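Local coordinates for protein UL37 (Suid herpesvirus 1, PDB 4K70) that is an inner tegument protein of the virion, here its N-terminal half, which probably contributes to control of intracellular trafficking of the viral particle and binds metal ions, at residues G322-V327 against Q368-C373; A453-R456 against H462-A465. One frame throughout, in Å; residues are numbered along the deposited sequence.

Interaction 1: residues G322-V327 against Q368-C373; sequences GVWEAV and QRAVGC
Trp324 lies flat against Cys373, and this pair, with Ala370 one helical turn earlier, carries the contact between residues 322-327 and 368-373. The main interaction is a CH-pi contact. Cys373 CB stands over one face of the indole, 3.4 Å from the centroid of the six-membered ring of Trp324 and only 9° off its normal, so the methylene carbon sits almost directly above the ring, as a CH-pi contact requires. The nearest single approach, Cys373 CB to Trp324 CZ2, is 3.5 Å. A sulfur-aromatic contact accompanies it: Cys373 SG lies 4.4 Å from the same centroid of Trp324, at an oblique 32°. Because chi1 of Cys373 turns SG anti to its carbonyl carbon, the sulfur leans toward the CE2-CZ2 side of the indole while CB keeps the place over the ring. A small, polarisable cysteine suits this site, since it lets the broad ring come close to the helix.

Apolar packing continues nearer the backbones. Trp324 CB sits 4.3 Å from Ala370 CB, and the short alanine allows the two CA atoms of Trp324 and Ala370 to approach to 5.9 Å. With CG anti to the backbone N (chi1 176°), the indole extends from this close point along helix 366-385 to Cys373, and its side chain also touches Thr374 and Val377.

No hydrogen bond crosses between the segments. The polar edge of the indole is served by Trp324 NE1, which donates to a bound glycerol, probably from the crystallisation liquor. Val327 continues the packing of helix 321-329 onto Val377 and onto Val336 and Leu340 of helix 333-342. The motif is a cysteine CH-pi and sulfur-aromatic contact, joining helices 321-329 and 366-385 in an all-helical protein.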
loop_
_atom_site.group_PDB
_atom_site.type_symbol
_atom_site.label_atom_id
_atom_site.label_comp_id
_atom_site.label_asym_id
_atom_site.label_seq_id
_atom_site.Cartn_x
_atom_site.Cartn_y
_atom_site.Cartn_z
ATOM N N GLY A 322 -15.232 19.210 -15.064
ATOM C CA GLY A 322 -14.297 19.696 -14.063
ATOM C C GLY A 322 -13.595 18.587 -13.289
ATOM O O GLY A 322 -12.388 18.671 -13.018
ATOM N N VAL A 323 -14.335 17.540 -12.918
ATOM C CA VAL A 323 -13.716 16.472 -12.138
ATOM C C VAL A 323 -12.743 15.678 -13.000
ATOM O O VAL A 323 -11.675 15.283 -12.540
ATOM C CB VAL A 323 -14.743 15.530 -11.473
ATOM C CG1 VAL A 323 -15.664 14.920 -12.506
ATOM C CG2 VAL A 323 -14.004 14.435 -10.673
ATOM N N TRP A 324 -13.111 15.474 -14.261
ATOM C CA TRP A 324 -12.257 14.768 -15.210
ATOM C C TRP A 324 -10.977 15.559 -15.450
ATOM O O TRP A 324 -9.888 14.988 -15.550
ATOM C CB TRP A 324 -13.006 14.558 -16.539
ATOM C CG TRP A 324 -12.176 13.920 -17.603
ATOM C CD1 TRP A 324 -12.086 14.305 -18.919
ATOM C CD2 TRP A 324 -11.282 12.799 -17.448
ATOM N NE1 TRP A 324 -11.212 13.481 -19.585
ATOM C CE2 TRP A 324 -10.706 12.555 -18.711
ATOM C CE3 TRP A 324 -10.929 11.978 -16.365
ATOM C CZ2 TRP A 324 -9.779 11.528 -18.922
ATOM C CZ3 TRP A 324 -10.015 10.956 -16.579
ATOM C CH2 TRP A 324 -9.455 10.733 -17.848
ATOM N N GLU A 325 -11.116 16.879 -15.564
ATOM C CA GLU A 325 -9.948 17.752 -15.675
ATOM C C GLU A 325 -9.040 17.635 -14.442
ATOM O O GLU A 325 -7.814 17.501 -14.568
ATOM C CB GLU A 325 -10.371 19.214 -15.897
ATOM C CG GLU A 325 -10.936 19.474 -17.294
ATOM C CD GLU A 325 -11.521 20.881 -17.468
ATOM O OE1 GLU A 325 -11.265 21.747 -16.596
ATOM O OE2 GLU A 325 -12.240 21.114 -18.476
ATOM N N ALA A 326 -9.637 17.701 -13.255
ATOM C CA ALA A 326 -8.836 17.637 -12.028
ATOM C C ALA A 326 -8.171 16.271 -11.859
ATOM O O ALA A 326 -7.047 16.179 -11.359
ATOM C CB ALA A 326 -9.673 18.000 -10.811
ATOM N N VAL A 327 -8.861 15.210 -12.281
ATOM C CA VAL A 327 -8.307 13.853 -12.231
ATOM C C VAL A 327 -7.118 13.719 -13.181
ATOM O O VAL A 327 -6.108 13.101 -12.857
ATOM C CB VAL A 327 -9.362 12.770 -12.624
ATOM C CG1 VAL A 327 -8.651 11.479 -13.044
ATOM C CG2 VAL A 327 -10.369 12.521 -11.477
ATOM N N GLN A 368 -20.679 12.433 -21.854
ATOM C CA GLN A 368 -20.704 11.057 -21.370
ATOM C C GLN A 368 -19.295 10.502 -21.240
ATOM O O GLN A 368 -19.001 9.727 -20.329
ATOM C CB GLN A 368 -21.528 10.184 -22.312
ATOM C CG GLN A 368 -23.044 10.387 -22.166
ATOM C CD GLN A 368 -23.814 9.740 -23.292
ATOM O OE1 GLN A 368 -23.221 9.217 -24.237
ATOM N NE2 GLN A 368 -25.149 9.771 -23.202
ATOM N N ARG A 369 -18.431 10.893 -22.166
ATOM C CA ARG A 369 -17.022 10.513 -22.121
ATOM C C ARG A 369 -16.352 10.988 -20.839
ATOM O O ARG A 369 -15.576 10.250 -20.242
ATOM C CB ARG A 369 -16.276 11.091 -23.319
ATOM C CG ARG A 369 -16.507 10.325 -24.612
ATOM C CD ARG A 369 -15.866 11.050 -25.798
ATOM N NE ARG A 369 -15.898 10.203 -26.983
ATOM C CZ ARG A 369 -16.727 10.369 -28.004
ATOM N NH1 ARG A 369 -17.563 11.401 -28.026
ATOM N NH2 ARG A 369 -16.678 9.528 -29.029
ATOM N N ALA A 370 -16.658 12.214 -20.419
ATOM C CA ALA A 370 -16.081 12.769 -19.188
ATOM C C ALA A 370 -16.492 11.949 -17.957
ATOM O O ALA A 370 -15.685 11.722 -17.045
ATOM C CB ALA A 370 -16.508 14.197 -19.012
ATOM N N VAL A 371 -17.759 11.549 -17.910
ATOM C CA VAL A 371 -18.241 10.691 -16.813
ATOM C C VAL A 371 -17.586 9.317 -16.880
ATOM O O VAL A 371 -17.141 8.767 -15.867
ATOM C CB VAL A 371 -19.763 10.489 -16.864
ATOM C CG1 VAL A 371 -20.204 9.554 -15.739
ATOM C CG2 VAL A 371 -20.506 11.832 -16.784
ATOM N N GLY A 372 -17.527 8.751 -18.084
ATOM C CA GLY A 372 -16.958 7.423 -18.238
ATOM C C GLY A 372 -15.473 7.380 -17.936
ATOM O O GLY A 372 -14.992 6.479 -17.247
ATOM N N CYS A 373 -14.733 8.330 -18.499
ATOM C CA CYS A 373 -13.312 8.459 -18.195
ATOM C C CYS A 373 -13.062 8.577 -16.698
ATOM O O CYS A 373 -12.214 7.883 -16.148
ATOM C CB CYS A 373 -12.728 9.681 -18.917
ATOM S SG CYS A 373 -12.430 9.341 -20.681
#

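Interaction 2: residues A453-R456 against H462-A465; sequences AAER and HSAA
Glu455, in the last turns of helix 438-458, faces Ser463, the N-cap residue of helix 464-481, across a short connection. The closest pair of CA atoms is that of Glu455 and His462, 6.6 Å apart; His462 and Ser463 are extended, and the chain becomes helical at Ala464.

Ser463 OG donates a hydrogen bond to Glu455 OE2 at 2.8 Å, reaching the anti lone pair of that oxygen, away from OE1. The Glu455 chain is extended beyond CG (chi2 177°), which carries the carboxylate across the gap between the helices. Its OE2 also comes within 3.1 Å of Ser463 N and 3.5 Å of His462 CA, and it forms a salt bridge with Arg466 NE. Ser463 has chi1 55°, placing OG between its own N and carbonyl carbon, where it also accepts from Arg466 N as the cap of the helix. A serine suits this place because one hydroxyl can both give and receive.

Chemically, the buried carboxylate is met by a hydroxyl and a guanidinium, and it lies near a helix N-terminus; both the positive group and the helix dipole would be expected to favour its ionised form.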
loop_
_atom_site.group_PDB
_atom_site.type_symbol
_atom_site.label_atom_id
_atom_site.label_comp_id
_atom_site.label_asym_id
_atom_site.label_seq_id
_atom_site.Cartn_x
_atom_site.Cartn_y
_atom_site.Cartn_z
ATOM N N ALA A 453 37.307 -3.993 2.734
ATOM C CA ALA A 453 38.063 -3.900 3.984
ATOM C C ALA A 453 38.674 -5.246 4.364
ATOM O O ALA A 453 39.820 -5.321 4.806
ATOM C CB ALA A 453 37.183 -3.388 5.112
ATOM N N ALA A 454 37.900 -6.310 4.198
ATOM C CA ALA A 454 38.381 -7.654 4.501
ATOM C C ALA A 454 39.443 -8.079 3.491
ATOM O O ALA A 454 40.374 -8.814 3.823
ATOM C CB ALA A 454 37.225 -8.641 4.504
ATOM N N GLU A 455 39.286 -7.616 2.253
ATOM C CA GLU A 455 40.249 -7.901 1.196
ATOM C C GLU A 455 41.605 -7.302 1.537
ATOM O O GLU A 455 42.638 -7.928 1.320
ATOM C CB GLU A 455 39.755 -7.357 -0.146
ATOM C CG GLU A 455 38.748 -8.245 -0.845
ATOM C CD GLU A 455 38.226 -7.629 -2.132
ATOM O OE1 GLU A 455 38.436 -6.414 -2.329
ATOM O OE2 GLU A 455 37.608 -8.358 -2.946
ATOM N N ARG A 456 41.593 -6.092 2.084
ATOM C CA ARG A 456 42.829 -5.415 2.455
ATOM C C ARG A 456 43.501 -6.063 3.659
ATOM O O ARG A 456 44.708 -6.289 3.646
ATOM C CB ARG A 456 42.579 -3.931 2.708
ATOM C CG ARG A 456 42.617 -3.093 1.444
ATOM C CD ARG A 456 41.314 -2.341 1.242
ATOM N NE ARG A 456 40.866 -1.699 2.475
ATOM C CZ ARG A 456 39.720 -1.037 2.599
ATOM N NH1 ARG A 456 38.904 -0.929 1.560
ATOM N NH2 ARG A 456 39.392 -0.487 3.762
ATOM N N HIS A 462 41.137 -8.807 -4.782
ATOM C CA HIS A 462 39.929 -9.481 -5.243
ATOM C C HIS A 462 39.699 -10.772 -4.471
ATOM O O HIS A 462 40.640 -11.496 -4.143
ATOM C CB HIS A 462 40.002 -9.779 -6.736
ATOM C CG HIS A 462 38.752 -10.390 -7.285
ATOM N ND1 HIS A 462 37.503 -9.850 -7.063
ATOM C CD2 HIS A 462 38.557 -11.495 -8.042
ATOM C CE1 HIS A 462 36.592 -10.595 -7.664
ATOM N NE2 HIS A 462 37.205 -11.600 -8.265
ATOM N N SER A 463 38.437 -11.053 -4.181
ATOM C CA SER A 463 38.092 -12.230 -3.410
ATOM C C SER A 463 36.942 -12.983 -4.053
ATOM O O SER A 463 36.184 -12.425 -4.844
ATOM C CB SER A 463 37.733 -11.834 -1.974
ATOM O OG SER A 463 36.699 -10.865 -1.951
ATOM N N ALA A 464 36.834 -14.264 -3.726
ATOM C CA ALA A 464 35.686 -15.061 -4.129
ATOM C C ALA A 464 34.448 -14.516 -3.424
ATOM O O ALA A 464 33.339 -14.581 -3.952
ATOM C CB ALA A 464 35.903 -16.519 -3.763
ATOM N N ALA A 465 34.658 -13.981 -2.224
ATOM C CA ALA A 465 33.599 -13.348 -1.453
ATOM C C ALA A 465 32.949 -12.239 -2.269
ATOM O O ALA A 465 31.730 -12.169 -2.370
ATOM C CB ALA A 465 34.155 -12.797 -0.152
#

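How the interactions relate
Interaction 1 and interaction 2 lie on opposite sides of the chain's centre, with their own centres 59 Å apart and their nearest atoms about 47 Å apart. They share no helix. Along the chain they come in series: interaction 1 joins helices 321-329 and 366-385, which are separated by two further helices, whereas interaction 2 joins the consecutive helices 438-458 and 464-481 near the end of the modelled chain. One is thus a long-range, largely apolar helix pairing and the other a local, polar fastening of a helix-to-helix turn. Together they illustrate how this elongated, strand-free half of UL37 is built from separate helix packings along its length.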